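Local coordinates for beta-glucuronidase (uncultured Clostridium sp., PDB 6U7J), which hydrolyses beta-D-glucuronides as a gut microbial glycoside hydrolase of family 2 and probably helps to reactivate estrogens from their glucuronide conjugates, at residues E548-F553 against E588-M593; K302-H307 against E327-I332; E199-R204 against D274-P279. One frame throughout, in Å; residues are numbered along the deposited sequence.

Interaction 1: residues E548-F553 against E588-M593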
# COMPACT_ATOMS: atom_id res chain seq x y z
N GLU B 548 19.76 -0.28 -24.60
CA GLU B 548 18.53 0.20 -23.98
C GLU B 548 18.76 0.31 -22.48
O GLU B 548 19.16 -0.67 -21.83
CB GLU B 548 17.34 -0.73 -24.29
CG GLU B 548 17.44 -2.13 -23.69
CD GLU B 548 16.50 -3.14 -24.36
OE1 GLU B 548 16.50 -3.20 -25.61
OE2 GLU B 548 15.76 -3.86 -23.64
N HIS B 549 18.52 1.49 -21.93
CA HIS B 549 18.65 1.69 -20.50
C HIS B 549 17.30 2.19 -20.01
O HIS B 549 16.86 3.28 -20.38
CB HIS B 549 19.77 2.68 -20.16
CG HIS B 549 21.11 2.02 -19.96
ND1 HIS B 549 22.18 2.67 -19.38
CD2 HIS B 549 21.55 0.78 -20.29
CE1 HIS B 549 23.22 1.85 -19.34
NE2 HIS B 549 22.86 0.70 -19.88
N ILE B 550 16.62 1.34 -19.23
CA ILE B 550 15.36 1.73 -18.62
C ILE B 550 15.64 2.78 -17.55
O ILE B 550 16.67 2.71 -16.87
CB ILE B 550 14.67 0.49 -18.03
CG1 ILE B 550 14.21 -0.46 -19.14
CG2 ILE B 550 13.47 0.88 -17.17
CD1 ILE B 550 13.89 -1.85 -18.65
N TRP B 551 14.78 3.78 -17.43
CA TRP B 551 15.05 4.80 -16.44
C TRP B 551 14.45 4.42 -15.10
O TRP B 551 13.26 4.07 -14.99
CB TRP B 551 14.57 6.19 -16.80
CG TRP B 551 14.83 7.14 -15.63
CD1 TRP B 551 13.90 7.83 -14.91
CD2 TRP B 551 16.11 7.44 -15.03
NE1 TRP B 551 14.52 8.57 -13.92
CE2 TRP B 551 15.87 8.36 -13.97
CE3 TRP B 551 17.43 7.06 -15.30
CZ2 TRP B 551 16.90 8.88 -13.19
CZ3 TRP B 551 18.46 7.58 -14.51
CH2 TRP B 551 18.19 8.48 -13.47
N ALA B 552 15.30 4.57 -14.09
CA ALA B 552 15.13 4.25 -12.69
C ALA B 552 15.28 2.75 -12.54
O ALA B 552 14.38 1.96 -12.84
CB ALA B 552 13.83 4.81 -12.15
N PHE B 553 16.51 2.38 -12.20
CA PHE B 553 16.78 1.13 -11.51
C PHE B 553 15.86 0.99 -10.30
O PHE B 553 15.18 -0.03 -10.14
CB PHE B 553 18.25 1.09 -11.09
CG PHE B 553 18.64 -0.11 -10.30
CD1 PHE B 553 18.86 -0.01 -8.94
CD2 PHE B 553 18.77 -1.35 -10.93
CE1 PHE B 553 19.20 -1.13 -8.20
CE2 PHE B 553 19.12 -2.48 -10.20
CZ PHE B 553 19.34 -2.37 -8.84
N GLU B 588 13.05 -11.74 -18.43
CA GLU B 588 12.89 -12.75 -19.48
C GLU B 588 13.43 -12.27 -20.81
O GLU B 588 14.05 -13.03 -21.56
CB GLU B 588 11.42 -13.16 -19.62
CG GLU B 588 10.87 -13.96 -18.43
CD GLU B 588 11.60 -15.29 -18.20
OE1 GLU B 588 11.52 -16.17 -19.09
OE2 GLU B 588 12.23 -15.45 -17.13
N ARG B 589 13.23 -10.99 -21.14
CA ARG B 589 13.84 -10.46 -22.36
C ARG B 589 15.37 -10.44 -22.27
O ARG B 589 16.07 -11.03 -23.10
CB ARG B 589 13.28 -9.07 -22.63
CG ARG B 589 13.99 -8.29 -23.71
CD ARG B 589 13.35 -6.93 -23.80
NE ARG B 589 14.04 -5.99 -24.68
CZ ARG B 589 13.91 -5.97 -26.00
NH1 ARG B 589 14.56 -5.06 -26.71
NH2 ARG B 589 13.15 -6.86 -26.61
N TRP B 590 15.92 -9.77 -21.25
CA TRP B 590 17.37 -9.57 -21.23
C TRP B 590 18.14 -10.87 -21.06
O TRP B 590 19.23 -11.02 -21.60
CB TRP B 590 17.78 -8.58 -20.13
CG TRP B 590 17.50 -7.14 -20.46
CD1 TRP B 590 17.12 -6.62 -21.67
CD2 TRP B 590 17.55 -6.03 -19.55
NE1 TRP B 590 16.93 -5.26 -21.56
CE2 TRP B 590 17.20 -4.88 -20.28
CE3 TRP B 590 17.86 -5.91 -18.19
CZ2 TRP B 590 17.14 -3.61 -19.69
CZ3 TRP B 590 17.80 -4.65 -17.61
CH2 TRP B 590 17.46 -3.52 -18.36
N ARG B 591 17.59 -11.83 -20.31
CA ARG B 591 18.30 -13.10 -20.16
C ARG B 591 18.31 -13.92 -21.44
O ARG B 591 19.16 -14.80 -21.57
CB ARG B 591 17.70 -13.91 -19.01
CG ARG B 591 18.08 -13.34 -17.64
CD ARG B 591 17.89 -14.35 -16.51
NE ARG B 591 18.82 -14.07 -15.41
CZ ARG B 591 19.96 -14.72 -15.19
NH1 ARG B 591 20.73 -14.39 -14.17
NH2 ARG B 591 20.31 -15.72 -16.00
N LYS B 592 17.40 -13.66 -22.38
CA LYS B 592 17.44 -14.38 -23.65
C LYS B 592 18.25 -13.64 -24.71
O LYS B 592 18.51 -14.23 -25.77
CB LYS B 592 16.03 -14.66 -24.17
CG LYS B 592 15.33 -15.87 -23.51
CD LYS B 592 15.25 -15.76 -21.97
CE LYS B 592 14.56 -16.94 -21.30
NZ LYS B 592 15.53 -18.05 -21.05
N MET B 593 18.65 -12.40 -24.46
CA MET B 593 19.59 -11.69 -25.33
C MET B 593 21.02 -12.00 -24.90
O MET B 593 21.47 -13.13 -25.03
CB MET B 593 19.35 -10.19 -25.30
CG MET B 593 17.96 -9.76 -25.65
SD MET B 593 17.72 -7.99 -25.33
CE MET B 593 18.82 -7.32 -26.56

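Interaction 2: residues K302-H307 against E327-I332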
# COMPACT_ATOMS: atom_id res chain seq x y z
N LYS B 302 22.41 -3.43 -21.96
CA LYS B 302 21.17 -3.75 -21.26
C LYS B 302 21.34 -3.35 -19.80
O LYS B 302 22.17 -3.93 -19.09
CB LYS B 302 20.83 -5.24 -21.36
CG LYS B 302 20.78 -5.81 -22.77
CD LYS B 302 20.64 -7.34 -22.73
CE LYS B 302 21.83 -7.96 -22.01
NZ LYS B 302 21.66 -9.43 -21.83
N GLY B 303 20.53 -2.40 -19.33
CA GLY B 303 20.65 -1.96 -17.96
C GLY B 303 19.86 -0.71 -17.64
O GLY B 303 18.75 -0.52 -18.14
N PHE B 304 20.45 0.17 -16.83
CA PHE B 304 19.76 1.31 -16.24
C PHE B 304 20.73 2.45 -16.01
O PHE B 304 21.90 2.24 -15.71
CB PHE B 304 19.16 1.01 -14.85
CG PHE B 304 18.36 -0.25 -14.78
CD1 PHE B 304 18.98 -1.47 -14.52
CD2 PHE B 304 16.98 -0.21 -14.92
CE1 PHE B 304 18.25 -2.63 -14.44
CE2 PHE B 304 16.23 -1.38 -14.85
CZ PHE B 304 16.86 -2.59 -14.61
N GLY B 305 20.21 3.67 -16.07
CA GLY B 305 20.83 4.72 -15.28
C GLY B 305 20.41 4.53 -13.83
O GLY B 305 19.29 4.11 -13.54
N LYS B 306 21.34 4.79 -12.91
CA LYS B 306 21.04 4.61 -11.50
C LYS B 306 21.00 5.96 -10.77
O LYS B 306 20.79 7.01 -11.38
CB LYS B 306 22.04 3.62 -10.88
CG LYS B 306 21.91 2.16 -11.38
CD LYS B 306 23.03 1.24 -10.82
CE LYS B 306 22.59 0.50 -9.54
NZ LYS B 306 22.15 1.43 -8.43
N HIS B 307 21.16 5.92 -9.46
CA HIS B 307 21.37 7.11 -8.64
C HIS B 307 22.05 6.62 -7.38
O HIS B 307 21.97 5.44 -7.04
CB HIS B 307 20.06 7.82 -8.28
CG HIS B 307 19.75 9.01 -9.14
ND1 HIS B 307 20.58 10.11 -9.23
CD2 HIS B 307 18.68 9.28 -9.93
CE1 HIS B 307 20.05 11.00 -10.06
NE2 HIS B 307 18.90 10.51 -10.50
N GLU B 327 23.74 -7.77 -7.33
CA GLU B 327 22.98 -9.02 -7.37
C GLU B 327 21.71 -8.87 -8.19
O GLU B 327 21.31 -9.80 -8.91
CB GLU B 327 22.64 -9.47 -5.94
CG GLU B 327 23.81 -10.03 -5.13
CD GLU B 327 24.15 -11.47 -5.53
OE1 GLU B 327 23.22 -12.22 -5.92
OE2 GLU B 327 25.34 -11.85 -5.47
N LEU B 328 21.06 -7.72 -8.10
CA LEU B 328 19.82 -7.52 -8.84
C LEU B 328 20.10 -7.30 -10.32
O LEU B 328 19.37 -7.80 -11.18
CB LEU B 328 19.04 -6.35 -8.25
CG LEU B 328 18.42 -6.51 -6.85
CD1 LEU B 328 17.81 -5.19 -6.39
CD2 LEU B 328 17.36 -7.60 -6.83
N LEU B 329 21.16 -6.54 -10.63
CA LEU B 329 21.59 -6.38 -12.01
C LEU B 329 21.86 -7.73 -12.65
O LEU B 329 21.44 -8.00 -13.78
CB LEU B 329 22.85 -5.52 -12.07
CG LEU B 329 22.67 -4.03 -11.81
CD1 LEU B 329 24.03 -3.34 -11.74
CD2 LEU B 329 21.79 -3.38 -12.88
N LYS B 330 22.56 -8.61 -11.94
CA LYS B 330 22.85 -9.93 -12.47
C LYS B 330 21.57 -10.75 -12.62
O LYS B 330 21.40 -11.47 -13.60
CB LYS B 330 23.85 -10.64 -11.56
CG LYS B 330 24.21 -12.05 -12.03
CD LYS B 330 24.99 -12.77 -10.94
CE LYS B 330 25.57 -14.08 -11.44
NZ LYS B 330 26.53 -13.83 -12.56
N TRP B 331 20.66 -10.64 -11.65
CA TRP B 331 19.43 -11.43 -11.69
C TRP B 331 18.56 -11.01 -12.87
O TRP B 331 18.06 -11.85 -13.61
CB TRP B 331 18.67 -11.28 -10.37
CG TRP B 331 17.27 -11.87 -10.38
CD1 TRP B 331 16.91 -13.17 -10.12
CD2 TRP B 331 16.05 -11.17 -10.63
NE1 TRP B 331 15.55 -13.32 -10.20
CE2 TRP B 331 15.00 -12.10 -10.52
CE3 TRP B 331 15.75 -9.83 -10.93
CZ2 TRP B 331 13.66 -11.75 -10.71
CZ3 TRP B 331 14.42 -9.48 -11.13
CH2 TRP B 331 13.39 -10.44 -11.01
N ILE B 332 18.43 -9.70 -13.09
CA ILE B 332 17.57 -9.22 -14.17
C ILE B 332 18.20 -9.37 -15.54
O ILE B 332 17.52 -9.14 -16.54
CB ILE B 332 17.17 -7.75 -13.92
CG1 ILE B 332 15.83 -7.43 -14.61
CG2 ILE B 332 18.30 -6.82 -14.34
CD1 ILE B 332 15.12 -6.19 -14.08

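Interaction 3: residues E199-R204 against D274-P279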
# COMPACT_ATOMS: atom_id res chain seq x y z
N GLU B 199 53.11 9.09 -7.17
CA GLU B 199 52.06 10.10 -7.27
C GLU B 199 50.93 9.70 -8.22
O GLU B 199 49.75 9.86 -7.89
CB GLU B 199 52.64 11.44 -7.73
CG GLU B 199 53.83 11.94 -6.92
CD GLU B 199 54.36 13.28 -7.43
OE1 GLU B 199 54.35 13.52 -8.65
OE2 GLU B 199 54.78 14.12 -6.60
N ASP B 200 51.26 9.22 -9.42
CA ASP B 200 50.26 8.99 -10.45
C ASP B 200 50.68 7.81 -11.33
O ASP B 200 51.86 7.60 -11.59
CB ASP B 200 50.06 10.24 -11.31
CG ASP B 200 48.77 10.21 -12.09
OD1 ASP B 200 48.06 9.18 -12.05
OD2 ASP B 200 48.45 11.23 -12.76
N ILE B 201 49.68 7.05 -11.79
CA ILE B 201 49.85 5.91 -12.68
C ILE B 201 48.80 6.01 -13.78
O ILE B 201 47.61 6.18 -13.49
CB ILE B 201 49.68 4.57 -11.95
CG1 ILE B 201 50.55 4.47 -10.70
CG2 ILE B 201 49.92 3.39 -12.91
CD1 ILE B 201 50.11 3.32 -9.80
N SER B 202 49.23 5.87 -15.03
CA SER B 202 48.32 5.71 -16.16
C SER B 202 48.66 4.45 -16.94
O SER B 202 49.83 4.21 -17.27
CB SER B 202 48.36 6.93 -17.08
OG SER B 202 48.27 8.12 -16.34
N VAL B 203 47.64 3.64 -17.22
CA VAL B 203 47.77 2.41 -18.00
C VAL B 203 46.83 2.48 -19.19
O VAL B 203 45.67 2.88 -19.05
CB VAL B 203 47.48 1.16 -17.15
CG1 VAL B 203 47.82 -0.10 -17.91
CG2 VAL B 203 48.26 1.22 -15.83
N ARG B 204 47.35 2.13 -20.36
CA ARG B 204 46.57 1.93 -21.58
C ARG B 204 47.00 0.61 -22.19
O ARG B 204 48.17 0.23 -22.11
CB ARG B 204 46.75 3.08 -22.56
CG ARG B 204 46.54 4.44 -21.89
CD ARG B 204 46.55 5.63 -22.85
NE ARG B 204 47.89 5.97 -23.36
CZ ARG B 204 49.00 6.20 -22.63
NH1 ARG B 204 48.99 6.15 -21.30
NH2 ARG B 204 50.13 6.49 -23.26
N ASP B 274 58.52 3.00 -0.94
CA ASP B 274 57.11 3.00 -1.32
C ASP B 274 56.72 1.72 -2.06
O ASP B 274 57.55 0.97 -2.56
CB ASP B 274 56.79 4.21 -2.21
CG ASP B 274 55.30 4.50 -2.27
OD1 ASP B 274 54.56 3.87 -1.48
OD2 ASP B 274 54.87 5.36 -3.09
N HIS B 275 55.41 1.49 -2.13
CA HIS B 275 54.84 0.34 -2.82
C HIS B 275 53.40 0.70 -3.21
O HIS B 275 52.68 1.31 -2.42
CB HIS B 275 54.89 -0.91 -1.93
CG HIS B 275 54.31 -2.15 -2.55
ND1 HIS B 275 53.87 -3.22 -1.80
CD2 HIS B 275 54.10 -2.49 -3.85
CE1 HIS B 275 53.42 -4.17 -2.60
NE2 HIS B 275 53.54 -3.75 -3.85
N TYR B 276 53.01 0.35 -4.44
CA TYR B 276 51.64 0.57 -4.90
C TYR B 276 51.27 -0.51 -5.90
O TYR B 276 52.05 -0.82 -6.80
CB TYR B 276 51.45 1.94 -5.56
CG TYR B 276 49.98 2.33 -5.66
CD1 TYR B 276 49.19 1.87 -6.71
CD2 TYR B 276 49.37 3.11 -4.68
CE1 TYR B 276 47.83 2.21 -6.80
CE2 TYR B 276 48.01 3.45 -4.75
CZ TYR B 276 47.26 2.99 -5.82
OH TYR B 276 45.92 3.32 -5.92
N THR B 277 50.05 -1.05 -5.76
CA THR B 277 49.53 -2.12 -6.61
C THR B 277 48.20 -1.70 -7.23
O THR B 277 47.18 -1.60 -6.53
CB THR B 277 49.36 -3.41 -5.81
OG1 THR B 277 50.60 -3.73 -5.17
CG2 THR B 277 48.93 -4.56 -6.71
N LEU B 278 48.20 -1.47 -8.54
CA LEU B 278 47.03 -1.00 -9.27
C LEU B 278 46.42 -2.13 -10.08
O LEU B 278 47.09 -2.67 -10.98
CB LEU B 278 47.42 0.15 -10.20
CG LEU B 278 46.30 0.71 -11.08
CD1 LEU B 278 45.35 1.60 -10.26
CD2 LEU B 278 46.88 1.48 -12.24
N PRO B 279 45.17 -2.54 -9.81
CA PRO B 279 44.49 -3.46 -10.72
C PRO B 279 44.18 -2.77 -12.04
O PRO B 279 43.99 -1.56 -12.09
CB PRO B 279 43.20 -3.83 -9.98
CG PRO B 279 43.40 -3.32 -8.54
CD PRO B 279 44.34 -2.18 -8.64

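Interaction 1: residues E548-F553 against E588-M593
The carboxylate of Glu548 meets both Arg589 and Trp590, and this polar group of three carries most of the contact between strand 548-551 and the end of helix 588-592. Arg589 grips the acid side-on with two nitrogens: NH1 binds Glu548 OE1 at 2.9 Å, and NE binds Glu548 OE2 with an N-H...O angle of 172°. Each oxygen offers its syn lone pair, and carboxylate and guanidinium lie only 9° from coplanar, the layout of a textbook bidentate salt bridge. The arginine comes to the strand as an extended chain, its CG anti to the backbone N (chi1 169°) and the trans course continuing to NE.

A third hydrogen bond runs from Trp590 NE1 to Glu548 OE2 at 2.8 Å. Its acceptor lies near the indole plane, but the donor stands above the carboxylate plane, so OE2 takes one N-H within its own plane and another from above it. Two donors on that one oxygen, with a third on OE1, illustrate how a buried acid is matched by several donors: they fix its rotation and probably stabilise its charged form. Tyr300 OH adds a hydrogen bond to OE1, while Asp540 engages the remaining guanidinium nitrogen, NH2, in a second salt bridge.

Apolar packing is the smaller share. Ile550 CD1 reaches Trp590 CZ2 at 3.8 Å, approaching the six-membered ring obliquely, so that the indole is held by its N-H at one point and by a methyl group at another.

Strand 545-551 belongs to the parallel barrel of the TIM-barrel domain and pairs with strands 297-305 and 502-506. The C-terminal helix 581-592 packs outside it, where Trp590 also meets Phe304 edge-to-face and touches Ile332 of helix 319-332, while helix 525-540 borders Glu548 and Ile550.

Interaction 2: residues K302-H307 against E327-I332
Phe304 extends its ring from strand 302-305 to Leu329 and Ile332 of helix 327-332, and these three side chains make an entirely apolar contact. No hydrogen bond passes between the two segments. Leu329 touches with a single branch: CD2 lies 3.8 Å from Phe304 CD1 and almost as near to CE1 of the same ring, so the methyl sits at the ring edge, close to its plane. The two side chains run antiparallel and overlap alongside one another. In Leu329 chi1 sets CG beside the backbone N, and the trans chi2 (173°), which sends CD1 anti to CA, leaves CD2 to turn to the ring, although the CB itself does not head for the strand.

Ile332, nearly a helical turn on, points back along the line of the phenylalanine, the two side chains meeting head-on with Ile332 CD1 4.0 Å from Phe304 CZ, again at the edge. The CG1 branch that carries this methyl is anti to the backbone N (chi1 -154°), while CG2 lies 4.2 Å from Phe304 CE1. Two methyl-bearing side chains thus follow one edge of the ring from CD1 round to CZ.

Strand 297-305, helix 319-332 and strand 336-338 form a beta-alpha-beta unit of the TIM barrel, and the contact seals its helix against its first strand, an instance of the general rule that barrel helices pack on their strands through apolar side chains. Leu329 extends the same apolar layer onto Phe337 of the second strand, and Phe553 meets the Phe304 ring edge-to-face.

The ammonium of Lys306 forms a salt bridge with Asp325, earlier in the same helix. Elsewhere on the helix, Leu328 and Trp331 pack on Thr66 of the second subunit and Leu518 of the third, both of them other copies of the protein.

Interaction 3: residues E199-R204 against D274-P279
Ile201 holds its CG1 branch beside the backbone N (chi1 -52°) and, with a trans chi2, carries CD1 out to the ring of Tyr276, while CG2 is left to meet Leu278. On the other strand Leu278 has CG anti to its own backbone N, and a turn at chi2 to 76° places CD2 within range of both Ile201 and Val203.

All the contacts across the two strands are apolar. Ile201 CD1 comes within 3.5 Å of Tyr276 CD1 and 3.9 Å of Tyr276 CE1, meeting the ring obliquely, beside the CD1-CE1 bond. Leu278 CD2 is the other focus: it approaches Ile201 CG2 at 3.7 Å and Val203 CG2 at 3.9 Å, each time tip to tip. One leucine methyl therefore serves two beta-branched residues that stand two places apart on the same face of their strand.

Strands 199-204 and 274-279 belong to different sheets, of three and four strands, whose facing layers form the beta sandwich of the immunoglobulin-like middle domain of family 2 hydrolases. Their short axes approach to 9.6 Å and run at 32° to one another, and the pair exemplifies how facing sheets pack through side chains and not through backbone bonds. Leu267 and Ile269 of strand 265-271 also touch Ile201, and Leu267 touches Val203.

The polar groups at the margins find partners elsewhere. Tyr276 OH is hydrogen-bonded to the carbonyl of Phe12, near the start of the modelled chain. Strand 198-208 is an outermost strand of its sheet within the chain, and two residues just after helix 386-403 tie it to the barrel domain: Lys404 NZ makes a salt bridge with Asp200 and a hydrogen bond with Ser202 OG, while the side chain of Asn405 bonds Ile201 O and Val203 N.

Overall arrangement
Along the chain the three contacts come in series: interaction 3 closes before interaction 2 opens, and interaction 1 follows last. Interactions 1 and 2 share the TIM-barrel domain, their centres 8 Å apart, on neighbouring strands 545-551 and 297-305. These are the last and first parallel strands of the barrel, so the pair lies at its closure. The two touch directly, through probable hydrogen bonds of Lys302 NZ to Trp590 O and Arg591 NE to Trp331 O. Interaction 3 is remote, about 36 Å from interaction 1 and 30 Å from interaction 2 between centres. As a worked example, the contacts thus sample two separate cores, one at the seam of the barrel and one between the sheets of the sandwich.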